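Local coordinates for putative uncharacterized protein (Chaetomium thermophilum var. thermophilum DSM 1495, PDB 5M43) that probably removes phosphate from tyrosine, serine and threonine residues of proteins, as the dual-specificity phosphatase domain of the ribosome-assembly factor Yvh1, at residues S134-V139 / L163-D168; T32-S36 / I74-I78; A2-G8 / W145-R150; D58-M62 / K107-V111. One frame throughout, in Å; residues are numbered along the deposited sequence.

Contact 1 of 4, residues S134-V139 / L163-D168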
# COMPACT_ATOMS: atom_id res chain seq x y z
N SER A 134 1.19 8.62 -20.33
CA SER A 134 0.30 7.46 -20.43
C SER A 134 0.09 6.85 -19.05
O SER A 134 0.88 7.06 -18.13
CB SER A 134 0.89 6.41 -21.38
OG SER A 134 2.10 5.89 -20.83
N ALA A 135 -0.99 6.09 -18.90
CA ALA A 135 -1.17 5.37 -17.64
C ALA A 135 -0.00 4.42 -17.38
O ALA A 135 0.44 4.28 -16.24
CB ALA A 135 -2.48 4.58 -17.67
N LYS A 136 0.45 3.72 -18.41
CA LYS A 136 1.58 2.81 -18.23
C LYS A 136 2.79 3.56 -17.71
O LYS A 136 3.47 3.10 -16.77
CB LYS A 136 1.88 2.13 -19.57
CG LYS A 136 3.00 1.11 -19.43
CD LYS A 136 3.44 0.62 -20.80
CE LYS A 136 2.89 -0.78 -21.06
NZ LYS A 136 4.00 -1.76 -20.71
N GLU A 137 3.05 4.76 -18.24
CA GLU A 137 4.21 5.51 -17.75
C GLU A 137 4.00 6.01 -16.33
O GLU A 137 4.91 5.93 -15.50
CB GLU A 137 4.54 6.68 -18.68
CG GLU A 137 5.40 7.75 -17.95
CD GLU A 137 6.28 8.60 -18.87
OE1 GLU A 137 6.08 8.58 -20.11
OE2 GLU A 137 7.12 9.36 -18.32
N ALA A 138 2.78 6.44 -15.98
CA ALA A 138 2.55 6.92 -14.62
C ALA A 138 2.75 5.79 -13.61
O ALA A 138 3.40 5.95 -12.57
CB ALA A 138 1.14 7.53 -14.53
N VAL A 139 2.19 4.62 -13.92
CA VAL A 139 2.31 3.48 -13.02
C VAL A 139 3.78 3.09 -12.89
O VAL A 139 4.25 2.71 -11.81
CB VAL A 139 1.44 2.33 -13.56
CG1 VAL A 139 1.69 1.02 -12.79
CG2 VAL A 139 -0.03 2.71 -13.44
N LEU A 163 -3.72 -1.23 -12.26
CA LEU A 163 -3.25 0.09 -11.82
C LEU A 163 -3.36 1.12 -12.94
O LEU A 163 -3.62 2.30 -12.68
CB LEU A 163 -1.79 0.01 -11.34
CG LEU A 163 -1.68 -0.70 -9.99
CD1 LEU A 163 -0.17 -1.00 -9.75
CD2 LEU A 163 -2.24 0.15 -8.84
N GLU A 164 -3.16 0.69 -14.19
CA GLU A 164 -3.37 1.61 -15.31
C GLU A 164 -4.84 1.97 -15.40
O GLU A 164 -5.19 3.14 -15.62
CB GLU A 164 -2.87 1.00 -16.63
CG GLU A 164 -1.34 0.88 -16.72
CD GLU A 164 -0.90 -0.03 -17.88
OE1 GLU A 164 0.28 -0.45 -17.87
OE2 GLU A 164 -1.73 -0.34 -18.75
N MET A 165 -5.73 0.98 -15.19
CA MET A 165 -7.17 1.30 -15.13
C MET A 165 -7.47 2.30 -14.02
O MET A 165 -8.21 3.27 -14.22
CB MET A 165 -8.00 0.04 -14.89
CG MET A 165 -7.65 -1.11 -15.76
SD MET A 165 -8.84 -2.46 -15.63
CE MET A 165 -8.55 -3.48 -14.30
N TRP A 166 -6.92 2.06 -12.83
CA TRP A 166 -7.09 2.97 -11.69
C TRP A 166 -6.73 4.42 -12.05
O TRP A 166 -7.53 5.36 -11.83
CB TRP A 166 -6.20 2.43 -10.57
CG TRP A 166 -6.17 3.25 -9.28
CD1 TRP A 166 -5.07 3.83 -8.69
CD2 TRP A 166 -7.28 3.52 -8.42
NE1 TRP A 166 -5.44 4.47 -7.53
CE2 TRP A 166 -6.78 4.26 -7.31
CE3 TRP A 166 -8.65 3.17 -8.45
CZ2 TRP A 166 -7.58 4.68 -6.27
CZ3 TRP A 166 -9.45 3.58 -7.42
CH2 TRP A 166 -8.90 4.34 -6.33
N TRP A 167 -5.56 4.61 -12.66
CA TRP A 167 -5.13 5.94 -13.11
C TRP A 167 -6.10 6.53 -14.12
O TRP A 167 -6.53 7.70 -14.02
CB TRP A 167 -3.75 5.82 -13.76
CG TRP A 167 -3.16 7.12 -14.29
CD1 TRP A 167 -3.11 7.53 -15.58
CD2 TRP A 167 -2.47 8.12 -13.52
NE1 TRP A 167 -2.45 8.72 -15.68
CE2 TRP A 167 -2.03 9.11 -14.44
CE3 TRP A 167 -2.21 8.30 -12.16
CZ2 TRP A 167 -1.34 10.27 -14.02
CZ3 TRP A 167 -1.48 9.41 -11.76
CH2 TRP A 167 -1.10 10.40 -12.69
N ASP A 168 -6.44 5.75 -15.15
CA ASP A 168 -7.32 6.27 -16.18
C ASP A 168 -8.75 6.55 -15.68
O ASP A 168 -9.46 7.34 -16.31
CB ASP A 168 -7.38 5.30 -17.38
CG ASP A 168 -6.15 5.39 -18.32
OD1 ASP A 168 -5.42 6.41 -18.25
OD2 ASP A 168 -5.95 4.45 -19.13
O HOH W 1 -3.43 6.50 -20.37

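Contact 2 of 4, residues T32-S36 / I74-I78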
# COMPACT_ATOMS: atom_id res chain seq x y z
N THR A 32 1.10 1.59 13.68
CA THR A 32 -0.20 1.62 14.35
C THR A 32 -1.30 0.99 13.52
O THR A 32 -2.37 0.65 14.06
CB THR A 32 -0.60 3.08 14.63
OG1 THR A 32 -0.61 3.83 13.41
CG2 THR A 32 0.36 3.76 15.60
N HIS A 33 -1.08 0.83 12.23
CA HIS A 33 -2.10 0.37 11.29
C HIS A 33 -1.46 -0.64 10.39
O HIS A 33 -0.36 -0.39 9.89
CB HIS A 33 -2.68 1.51 10.41
CG HIS A 33 -3.50 2.50 11.16
ND1 HIS A 33 -2.98 3.36 12.09
CD2 HIS A 33 -4.82 2.80 11.06
CE1 HIS A 33 -3.95 4.14 12.57
NE2 HIS A 33 -5.07 3.81 11.96
N ILE A 34 -2.12 -1.78 10.17
CA ILE A 34 -1.61 -2.80 9.25
C ILE A 34 -2.70 -3.09 8.22
O ILE A 34 -3.83 -3.46 8.58
CB ILE A 34 -1.21 -4.09 9.98
CG1 ILE A 34 -0.03 -3.81 10.94
CG2 ILE A 34 -0.87 -5.22 8.96
CD1 ILE A 34 0.44 -5.02 11.68
N LEU A 35 -2.37 -2.91 6.93
CA LEU A 35 -3.20 -3.38 5.82
C LEU A 35 -2.57 -4.64 5.27
O LEU A 35 -1.45 -4.59 4.73
CB LEU A 35 -3.28 -2.29 4.75
CG LEU A 35 -3.99 -2.73 3.46
CD1 LEU A 35 -5.45 -3.13 3.75
CD2 LEU A 35 -3.94 -1.62 2.41
N SER A 36 -3.27 -5.77 5.42
CA SER A 36 -2.85 -7.05 4.84
C SER A 36 -3.53 -7.19 3.48
O SER A 36 -4.74 -7.43 3.40
CB SER A 36 -3.20 -8.22 5.76
OG SER A 36 -2.72 -8.01 7.09
N ILE A 74 -8.76 0.33 0.04
CA ILE A 74 -7.32 0.29 0.35
C ILE A 74 -6.76 1.69 0.54
O ILE A 74 -6.09 1.97 1.54
CB ILE A 74 -6.59 -0.45 -0.77
CG1 ILE A 74 -6.82 -1.92 -0.52
CG2 ILE A 74 -5.07 -0.07 -0.79
CD1 ILE A 74 -6.28 -2.84 -1.65
N VAL A 75 -6.99 2.56 -0.44
CA VAL A 75 -6.47 3.93 -0.37
C VAL A 75 -7.06 4.69 0.82
O VAL A 75 -6.33 5.41 1.53
CB VAL A 75 -6.72 4.64 -1.71
CG1 VAL A 75 -6.41 6.12 -1.66
CG2 VAL A 75 -5.88 3.99 -2.82
N ARG A 76 -8.37 4.56 1.06
CA ARG A 76 -8.99 5.20 2.24
C ARG A 76 -8.38 4.69 3.55
O ARG A 76 -8.14 5.48 4.48
CB ARG A 76 -10.51 5.01 2.22
CG ARG A 76 -11.18 5.83 1.11
CD ARG A 76 -12.69 5.88 1.30
NE ARG A 76 -13.24 4.54 1.30
CZ ARG A 76 -13.82 3.96 0.24
NH1 ARG A 76 -13.97 4.64 -0.91
NH2 ARG A 76 -14.27 2.71 0.34
N PHE A 77 -8.06 3.38 3.64
CA PHE A 77 -7.45 2.86 4.85
C PHE A 77 -6.07 3.47 5.09
O PHE A 77 -5.76 3.94 6.20
CB PHE A 77 -7.29 1.33 4.77
CG PHE A 77 -6.75 0.75 6.02
CD1 PHE A 77 -7.63 0.36 7.04
CD2 PHE A 77 -5.35 0.54 6.16
CE1 PHE A 77 -7.14 -0.21 8.23
CE2 PHE A 77 -4.83 -0.02 7.36
CZ PHE A 77 -5.76 -0.40 8.40
N ILE A 78 -5.24 3.51 4.06
CA ILE A 78 -3.90 4.07 4.18
C ILE A 78 -3.97 5.56 4.51
O ILE A 78 -3.33 6.06 5.47
CB ILE A 78 -3.09 3.82 2.90
CG1 ILE A 78 -2.91 2.30 2.66
CG2 ILE A 78 -1.73 4.55 2.97
CD1 ILE A 78 -2.36 1.99 1.30

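Contact 3 of 4, residues A2-G8 / W145-R150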
# COMPACT_ATOMS: atom_id res chain seq x y z
N ALA A 2 12.85 -7.25 6.07
CA ALA A 2 12.67 -5.93 6.62
C ALA A 2 11.32 -5.41 6.23
O ALA A 2 10.68 -5.85 5.28
CB ALA A 2 13.71 -4.96 6.11
N LEU A 3 10.93 -4.43 6.98
CA LEU A 3 9.81 -3.57 6.58
C LEU A 3 10.38 -2.24 6.10
O LEU A 3 10.97 -1.49 6.89
CB LEU A 3 8.88 -3.32 7.76
CG LEU A 3 8.42 -4.64 8.40
CD1 LEU A 3 7.58 -4.21 9.58
CD2 LEU A 3 7.61 -5.51 7.41
N ASN A 4 10.23 -1.94 4.82
CA ASN A 4 10.87 -0.77 4.24
C ASN A 4 9.95 0.43 4.21
O ASN A 4 8.74 0.31 3.96
CB ASN A 4 11.37 -1.06 2.84
CG ASN A 4 12.53 -2.03 2.86
OD1 ASN A 4 13.58 -1.78 3.47
ND2 ASN A 4 12.31 -3.19 2.26
N ARG A 5 10.52 1.60 4.50
CA ARG A 5 9.75 2.85 4.49
C ARG A 5 9.71 3.41 3.08
O ARG A 5 10.76 3.63 2.44
CB ARG A 5 10.42 3.83 5.45
CG ARG A 5 9.55 5.13 5.63
CD ARG A 5 10.39 6.22 6.35
NE ARG A 5 9.60 7.45 6.59
CZ ARG A 5 9.41 8.36 5.66
NH1 ARG A 5 9.99 8.19 4.46
NH2 ARG A 5 8.76 9.53 5.98
N ILE A 6 8.47 3.74 2.60
CA ILE A 6 8.34 4.34 1.28
C ILE A 6 8.95 5.75 1.26
O ILE A 6 8.74 6.56 2.18
CB ILE A 6 6.84 4.38 0.93
CG1 ILE A 6 6.23 2.93 0.93
CG2 ILE A 6 6.65 5.09 -0.43
CD1 ILE A 6 6.95 1.96 -0.11
N LYS A 7 9.68 6.08 0.19
CA LYS A 7 10.27 7.41 0.02
C LYS A 7 9.21 8.51 0.07
O LYS A 7 8.10 8.34 -0.47
CB LYS A 7 11.02 7.44 -1.32
CG LYS A 7 11.65 8.78 -1.68
CD LYS A 7 12.31 8.72 -3.06
CE LYS A 7 13.02 10.07 -3.31
NZ LYS A 7 13.69 10.04 -4.62
N GLY A 8 9.53 9.57 0.80
CA GLY A 8 8.61 10.68 0.85
C GLY A 8 8.23 11.05 2.26
O GLY A 8 8.87 10.67 3.23
N TRP A 145 9.48 4.53 -8.00
CA TRP A 145 9.54 5.24 -6.72
C TRP A 145 9.57 4.27 -5.54
O TRP A 145 10.41 4.38 -4.63
CB TRP A 145 8.33 6.19 -6.63
CG TRP A 145 8.32 7.05 -5.36
CD1 TRP A 145 7.84 6.72 -4.13
CD2 TRP A 145 8.79 8.37 -5.27
NE1 TRP A 145 7.97 7.80 -3.25
CE2 TRP A 145 8.56 8.81 -3.94
CE3 TRP A 145 9.38 9.24 -6.19
CZ2 TRP A 145 8.90 10.11 -3.49
CZ3 TRP A 145 9.74 10.56 -5.72
CH2 TRP A 145 9.48 10.96 -4.41
N VAL A 146 8.67 3.28 -5.56
CA VAL A 146 8.65 2.27 -4.52
C VAL A 146 9.99 1.52 -4.50
O VAL A 146 10.52 1.25 -3.42
CB VAL A 146 7.49 1.29 -4.73
CG1 VAL A 146 7.55 0.13 -3.73
CG2 VAL A 146 6.15 2.10 -4.52
N ARG A 147 10.51 1.18 -5.67
CA ARG A 147 11.75 0.38 -5.77
C ARG A 147 12.95 1.11 -5.16
O ARG A 147 13.98 0.46 -4.85
CB ARG A 147 12.05 0.05 -7.23
CG ARG A 147 11.22 -1.14 -7.69
CD ARG A 147 11.30 -1.31 -9.19
NE ARG A 147 10.72 -2.61 -9.53
CZ ARG A 147 10.61 -3.06 -10.76
NH1 ARG A 147 11.02 -2.30 -11.80
NH2 ARG A 147 10.10 -4.27 -10.98
N GLU A 148 12.86 2.43 -4.94
CA GLU A 148 13.98 3.11 -4.31
C GLU A 148 14.22 2.63 -2.88
O GLU A 148 15.35 2.74 -2.39
CB GLU A 148 13.77 4.63 -4.34
CG GLU A 148 13.77 5.16 -5.76
CD GLU A 148 13.85 6.66 -5.83
OE1 GLU A 148 14.68 7.25 -5.11
OE2 GLU A 148 13.07 7.25 -6.62
N THR A 149 13.20 2.12 -2.20
CA THR A 149 13.42 1.54 -0.87
C THR A 149 12.96 0.11 -0.74
O THR A 149 13.33 -0.54 0.26
CB THR A 149 12.75 2.35 0.25
OG1 THR A 149 11.32 2.30 0.06
CG2 THR A 149 13.23 3.78 0.23
N ARG A 150 12.19 -0.42 -1.73
CA ARG A 150 11.77 -1.83 -1.74
C ARG A 150 12.18 -2.38 -3.11
O ARG A 150 11.35 -2.55 -4.01
CB ARG A 150 10.26 -1.94 -1.49
CG ARG A 150 9.76 -3.39 -1.37
CD ARG A 150 10.18 -3.99 -0.04
NE ARG A 150 9.64 -5.39 0.13
CZ ARG A 150 9.97 -6.15 1.19
NH1 ARG A 150 10.81 -5.64 2.12
NH2 ARG A 150 9.53 -7.40 1.35
O HOH W 2 9.49 -7.99 4.63
O HOH W 3 12.86 -7.52 3.02
O HOH W 4 10.00 4.02 -1.82

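Contact 4 of 4, residues D58-M62 / K107-V111. With NO3 (nitrate ion), chain B.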
# COMPACT_ATOMS: atom_id res chain seq x y z
N ASP A 58 -8.68 -10.68 1.28
CA ASP A 58 -8.30 -12.01 0.83
C ASP A 58 -8.10 -11.96 -0.68
O ASP A 58 -9.08 -11.98 -1.45
CB ASP A 58 -9.40 -13.01 1.23
CG ASP A 58 -9.05 -14.41 0.88
OD1 ASP A 58 -9.96 -15.26 0.96
OD2 ASP A 58 -7.92 -14.66 0.48
N ILE A 59 -6.85 -11.88 -1.12
CA ILE A 59 -6.57 -11.92 -2.56
C ILE A 59 -5.25 -12.63 -2.77
O ILE A 59 -4.34 -12.54 -1.94
CB ILE A 59 -6.53 -10.50 -3.19
CG1 ILE A 59 -6.34 -10.51 -4.71
CG2 ILE A 59 -5.50 -9.63 -2.54
CD1 ILE A 59 -6.50 -9.09 -5.35
N ASP A 60 -5.17 -13.34 -3.88
CA ASP A 60 -3.97 -14.06 -4.28
C ASP A 60 -3.14 -13.23 -5.23
O ASP A 60 -3.63 -12.30 -5.88
CB ASP A 60 -4.34 -15.38 -4.96
CG ASP A 60 -4.58 -16.51 -3.99
OD1 ASP A 60 -4.64 -16.28 -2.76
OD2 ASP A 60 -4.73 -17.67 -4.52
N ASP A 61 -1.88 -13.62 -5.36
CA ASP A 61 -0.98 -12.89 -6.26
C ASP A 61 -1.00 -13.58 -7.61
O ASP A 61 -0.08 -14.32 -8.01
CB ASP A 61 0.44 -12.87 -5.70
CG ASP A 61 1.36 -12.14 -6.62
OD1 ASP A 61 0.86 -11.23 -7.32
OD2 ASP A 61 2.57 -12.41 -6.61
N MET A 62 -2.10 -13.35 -8.34
CA MET A 62 -2.29 -13.95 -9.65
C MET A 62 -2.88 -12.91 -10.57
O MET A 62 -3.59 -12.02 -10.11
CB MET A 62 -3.21 -15.17 -9.59
CG MET A 62 -2.49 -16.30 -8.88
SD MET A 62 -3.44 -17.75 -9.09
CE MET A 62 -4.69 -17.47 -7.86
N LYS A 107 6.14 -7.86 -2.52
CA LYS A 107 6.57 -7.70 -3.91
C LYS A 107 5.43 -7.23 -4.80
O LYS A 107 5.62 -6.30 -5.59
CB LYS A 107 7.13 -9.03 -4.49
CG LYS A 107 7.41 -8.94 -5.97
CD LYS A 107 7.95 -10.30 -6.43
CE LYS A 107 8.21 -10.27 -7.90
NZ LYS A 107 8.55 -11.70 -8.42
N SER A 108 4.27 -7.88 -4.73
CA SER A 108 3.24 -7.70 -5.75
C SER A 108 1.93 -7.16 -5.15
O SER A 108 1.50 -6.05 -5.48
CB SER A 108 3.04 -9.04 -6.48
OG SER A 108 2.02 -8.88 -7.47
N ARG A 109 1.30 -7.91 -4.24
CA ARG A 109 0.01 -7.46 -3.70
C ARG A 109 0.15 -6.13 -2.91
O ARG A 109 -0.57 -5.17 -3.17
CB ARG A 109 -0.59 -8.54 -2.82
CG ARG A 109 -1.27 -9.66 -3.66
CD ARG A 109 -1.61 -10.78 -2.77
NE ARG A 109 -0.39 -11.57 -2.46
CZ ARG A 109 -0.43 -12.78 -1.92
NH1 ARG A 109 -1.61 -13.33 -1.62
NH2 ARG A 109 0.72 -13.47 -1.69
N SER A 110 1.04 -6.10 -1.91
CA SER A 110 1.16 -4.91 -1.07
C SER A 110 1.67 -3.71 -1.89
O SER A 110 1.27 -2.57 -1.64
CB SER A 110 2.13 -5.16 0.13
OG SER A 110 3.33 -5.67 -0.38
N VAL A 111 2.59 -3.97 -2.82
CA VAL A 111 3.16 -2.91 -3.63
C VAL A 111 2.07 -2.30 -4.50
O VAL A 111 2.07 -1.09 -4.75
CB VAL A 111 4.33 -3.47 -4.47
CG1 VAL A 111 4.86 -2.50 -5.53
CG2 VAL A 111 5.51 -3.79 -3.53
N NO3 B . 3.18 -10.97 -2.94
O1 NO3 B . 4.25 -10.34 -3.17
O2 NO3 B . 3.13 -11.83 -2.03
O3 NO3 B . 2.12 -10.59 -3.52

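Contact 1 of 4, residues S134-V139 / L163-D168
A138 and W167 make the tight part of this contact. The methyl CB of A138 lies over the indole as a CH-pi donor, 3.7 Å from the centroid of the six-membered ring of W167 and 16° off its normal. The ring stands there because W167 carries CG opposite its own backbone N (chi1 180°), which sends the indole across to the other helix. A135 CB rests 3.7 Å from E164 CB. Separately, V139 CG2 comes within 3.8 Å of L163 CB, the two branched chains crossing at about a right angle. The pair is helix 135-147, at its N-terminal turn, packed against the end of helix 157-168; the short axes approach to 8.7 Å at 108°, nearly perpendicular. S134 is the N-cap, its OG accepting from E137 N at 3.0 Å. Helix 109-121 backs the packed side, with L119 touching both V139 and W167. An alanine in place of W167 is likely to open a gap beside A138 and leave its methyl and A135 without the ring they pack on. The outer side is looser and wetter. One water accepts a hydrogen bond from A135 N and donates one to D168 OD1, while E164 OE1 lies beside the aliphatic root of K136, 3.5 Å from its CB. K136 bends away at its last two torsions, and its NZ stays 4.9 Å from that E164 OE1.

Contact 2 of 4, residues T32-S36 / I74-I78
The central sheet of the phosphatase fold meets helix 71-83 here, with H33 and L35 of strand 33-36 facing I74, F77 and I78. F77 and L35 make up most of the interface. With CG of F77 anti to the backbone N (chi1 -176°), the phenyl is carried to the strand, where F77 CD2 lies 3.8 Å from L35 CB, F77 CE2 4.0 Å from H33 CB, and F77 CZ 3.6 Å from I34 O. All three strand atoms approach the ring obliquely. The imidazole of H33 adds an offset edge-to-face pair, its edge toward the phenyl face, with ring centroids 6.0 Å apart and planes at 70°. T32 OG1 bonds H33 ND1 at 2.8 Å in the imidazole plane, which restrains the rotation of that ring. Helix 71-83 belongs to the beta-alpha-beta crossover from strand 53-56 to strand 99-102 and runs over strand 33-36, which lies between those two; the local axes are 164° apart, almost antiparallel. With an alanine at F77, H33 would probably lose its aromatic partner and the CB of L35 the ring that covers it. Further along the strand the packing is purely aliphatic. L35 CD2 reaches in between two helix residues, 3.7 Å from I74 CG2 and 4.1 Å from I78 CG1, crossing each side chain at about a right angle. L55 of the neighbouring strand 53-56 touches both L35 and F77.

Contact 3 of 4, residues A2-G8 / W145-R150
K7 lies across W145, where the chain following the N-terminal edge strand 4-5 of the sheet passes the last part of helix 135-147 and the residues after it. The extended lysine meets W145 from CB to CE, and E148 OE1 lies near CD, CE and NZ. K7 CB sits 3.6 Å from W145 NE1, and K7 CG as far from W145 CZ2. K7 CD is over the indole face, 3.8 Å from the six-membered ring centroid and 13° off its normal, a CH-pi contact, with E148 OE1 3.5 Å from the same CD. K7 CE passes W145 CH2, and NZ ends 4.6 Å from that centroid as an off-centre cation-pi partner. NZ also makes a salt bridge to E148 OE1, less certain because E148 is modelled in two conformers. The backbone secures the same ring in its plane: W145 NE1 donates to K7 O at 2.8 Å, coming from above the carbonyl plane. I6 CD1 packs against V146 CG1. R150 NH1 makes a weak bond to A2 O, while its NE and NH2 have stronger partners in the carbonyls of G106 and M105. T149 OG1 donates to R5 O at 2.8 Å and accepts from a water, which also accepts from K7 N and donates to W145 O.

Contact 4 of 4, residues D58-M62 / K107-V111
The R109 guanidinium has D61 over one face and acceptors at its edges. R109 is the arginine of the P-loop of the phosphatase fold, the HCX5R signature that begins at H102 and C103. D61 N is the atom above that face, offset toward the rim, with D61 CB 3.6 Å from R109 NE. At one edge R109 NH1 donates to I59 O at 2.9 Å, in the carbonyl plane and on a lone pair. At another edge lies the nitrate ion, held by the R109 side chain through two bonds: R109 NE to O3 and R109 NH2 to O2, each 2.9 Å. The nitrate, probably from the crystallisation liquor, occupies the place expected for a substrate phosphate. Backbone N-H groups complete its cradle: R109 N reaches O3 at 2.9 Å, S108 N reaches O1 at 2.9 Å, K107 N is a longer donor to O1 at 3.2 Å, and M105 N joins them. Lying at the start of helix 109-121, the anion would probably also be favoured by the helix dipole. R109 turns its tip toward it through a bend at chi3 (-78°). The loop 58-62 holds a position consistent with the general-acid loop of dual-specificity phosphatases, and D61 is the centre of an inverse gamma turn. D61 OD1 also accepts from N156 ND2, and S108 OG donates to that same D61 OD1 at 2.6 Å, from 37° above the carboxylate plane.

How the contacts relate
Contact 4 holds the anion site, and the others lie farther off. The centres of contact 2 and contact 4 are about 14 Å apart, those of contact 3 and contact 4 about 17 Å, and those of contact 1 and contact 4 about 18 Å. Helix 109-121, which starts in contact 4, links them: it touches side chains of contacts 1, 2 and 3, and V111 CG1 meets V146 CG1 of contact 3 at 4.2 Å. Through R150, contact 3 is tied to the same P-loop as contact 4, and S36 of contact 2 bonds H102 at the head of that loop. Contacts 1 and 2, centred about 22 Å apart, touch where W166 CZ2 lies 3.9 Å from V75 CG2. Contacts 1 and 3 use opposite ends of helix 135-147.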